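Local coordinates for putative polysaccharide biosynthesis protein with aminopeptidase-like domain (Clostridium acetobutylicum, PDB 3K9T) that binds one zinc ion per subunit in an aminopeptidase-like domain and probably serves in the biosynthesis of modified polysaccharides rather than as a peptidase, at residues N21-L26 with D196-V201. Numbering follows the deposited sequence.
With ZN (zinc ion), chain B.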
loop_
_atom_site.group_PDB
_atom_site.type_symbol
_atom_site.label_atom_id
_atom_site.label_comp_id
_atom_site.label_asym_id
_atom_site.label_seq_id
_atom_site.Cartn_x
_atom_site.Cartn_y
_atom_site.Cartn_z
ATOM N N ASN A 21 19.539 40.442 2.158
ATOM C CA ASN A 21 20.212 41.573 2.795
ATOM C C ASN A 21 20.451 41.372 4.292
ATOM O O ASN A 21 21.489 41.812 4.805
ATOM C CB ASN A 21 19.438 42.848 2.570
ATOM C CG ASN A 21 19.452 43.306 1.120
ATOM O OD1 ASN A 21 20.292 42.887 0.324
ATOM N ND2 ASN A 21 18.502 44.194 0.768
ATOM N N LEU A 22 19.497 40.720 4.970
ATOM C CA LEU A 22 19.644 40.336 6.370
ATOM C C LEU A 22 20.763 39.288 6.513
ATOM O O LEU A 22 21.591 39.358 7.436
ATOM C CB LEU A 22 18.314 39.789 6.927
ATOM C CG LEU A 22 18.266 39.260 8.382
ATOM C CD1 LEU A 22 18.991 40.224 9.335
ATOM C CD2 LEU A 22 16.802 38.917 8.873
ATOM N N ILE A 23 20.798 38.319 5.596
ATOM C CA ILE A 23 21.844 37.305 5.593
ATOM C C ILE A 23 23.175 38.019 5.434
ATOM O O ILE A 23 24.121 37.781 6.192
ATOM C CB ILE A 23 21.636 36.265 4.447
ATOM C CG1 ILE A 23 20.413 35.360 4.760
ATOM C CG2 ILE A 23 22.986 35.473 4.130
ATOM C CD1 ILE A 23 19.905 34.557 3.574
ATOM N N GLU A 24 23.251 38.915 4.461
ATOM C CA GLU A 24 24.517 39.599 4.213
ATOM C C GLU A 24 24.982 40.373 5.460
ATOM O O GLU A 24 26.155 40.321 5.812
ATOM C CB GLU A 24 24.374 40.523 3.011
ATOM C CG GLU A 24 25.663 41.124 2.512
ATOM C CD GLU A 24 25.439 41.939 1.258
ATOM O OE1 GLU A 24 24.797 42.984 1.393
ATOM O OE2 GLU A 24 25.855 41.530 0.151
ATOM N N GLU A 25 24.062 41.094 6.107
ATOM C CA GLU A 25 24.368 41.808 7.342
ATOM C C GLU A 25 24.841 40.849 8.455
ATOM O O GLU A 25 25.769 41.153 9.205
ATOM C CB GLU A 25 23.146 42.605 7.834
ATOM C CG GLU A 25 23.437 43.396 9.123
ATOM C CD GLU A 25 22.356 44.406 9.512
ATOM O OE1 GLU A 25 21.321 44.517 8.831
ATOM O OE2 GLU A 25 22.557 45.104 10.523
ATOM N N LEU A 26 24.207 39.695 8.567
ATOM C CA LEU A 26 24.588 38.756 9.609
ATOM C C LEU A 26 25.901 37.981 9.295
ATOM O O LEU A 26 26.576 37.456 10.201
ATOM C CB LEU A 26 23.419 37.769 9.873
ATOM C CG LEU A 26 22.142 38.271 10.562
ATOM C CD1 LEU A 26 21.045 37.202 10.600
ATOM C CD2 LEU A 26 22.438 38.731 11.970
ATOM N N ASP A 196 23.640 26.963 5.632
ATOM C CA ASP A 196 23.660 26.380 6.974
ATOM C C ASP A 196 24.468 27.321 7.913
ATOM O O ASP A 196 25.687 27.198 7.950
ATOM C CB ASP A 196 24.285 24.982 6.876
ATOM C CG ASP A 196 24.434 24.312 8.216
ATOM O OD1 ASP A 196 23.636 24.639 9.110
ATOM O OD2 ASP A 196 25.355 23.474 8.394
ATOM N N ASN A 197 23.841 28.267 8.649
ATOM C CA ASN A 197 22.376 28.473 8.687
ATOM C C ASN A 197 21.884 29.908 8.861
ATOM O O ASN A 197 20.974 30.158 9.680
ATOM C CB ASN A 197 21.696 27.613 9.778
ATOM C CG ASN A 197 20.167 27.714 9.737
ATOM O OD1 ASN A 197 19.559 27.786 8.663
ATOM N ND2 ASN A 197 19.540 27.743 10.917
ATOM N N LEU A 198 22.430 30.843 8.077
ATOM C CA LEU A 198 21.855 32.192 8.045
ATOM C C LEU A 198 20.547 32.166 7.254
ATOM O O LEU A 198 19.712 33.026 7.426
ATOM C CB LEU A 198 22.810 33.262 7.447
ATOM C CG LEU A 198 23.969 33.574 8.373
ATOM C CD1 LEU A 198 24.876 34.606 7.777
ATOM C CD2 LEU A 198 23.435 34.006 9.766
ATOM N N SER A 199 20.352 31.200 6.373
ATOM C CA SER A 199 19.120 31.188 5.562
ATOM C C SER A 199 17.871 30.952 6.445
ATOM O O SER A 199 16.857 31.636 6.311
ATOM C CB SER A 199 19.232 30.149 4.452
ATOM O OG SER A 199 19.394 28.830 4.966
ATOM N N GLY A 200 17.972 30.017 7.385
ATOM C CA GLY A 200 16.836 29.711 8.272
ATOM C C GLY A 200 16.532 30.866 9.202
ATOM O O GLY A 200 15.359 31.192 9.475
ATOM N N VAL A 201 17.615 31.482 9.688
ATOM C CA VAL A 201 17.525 32.606 10.591
ATOM C C VAL A 201 16.824 33.744 9.867
ATOM O O VAL A 201 15.854 34.267 10.387
ATOM C CB VAL A 201 18.910 33.076 11.129
ATOM C CG1 VAL A 201 18.752 34.392 11.916
ATOM C CG2 VAL A 201 19.500 32.022 11.988
HETATM ZN ZN ZN B . 25.800 22.704 10.119
#
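L198 reaches between I23 and L26, and its path can be followed atom by atom. Its CB lies 4.0 Å from I23 CG2. Because CG stands anti to the carbonyl carbon (chi1 -71°), the branched end is carried onto the other helix: CD1 comes 3.6 Å from the backbone O of I23, while CD2 lies against L26 CB at 3.8 Å. One methyl thus meets main chain and the other a side chain, over the turn I23 to L26. I23 returns the contact over the backbone of 196-201, its CG1 3.6 Å from L198 O and its CD1 near S199 CA. One turn further along helix 194-211, V201 CG1 meets L26 CD1 at 3.9 Å. The short axes approach to 9.2 Å at 132°, so the helices run roughly antiparallel but strongly inclined.

On the zinc side, a cis peptide precedes N197, and N197 OD1 accepts from G200 N (3.0 Å) in an Asx motif, the donor lying above the carbonyl plane. D196 OD2 binds zinc (1.9 Å), as do H190 and H325, while D196 OD1 is hydrogen-bonded to Y187 OH. All the residues that touch are buried, and their contacts are van der Waals, which implies that apolar packing joins helix 12-26 to helix 194-211, while D196, which takes no part in the packing, supplies the zinc ligand of this helix.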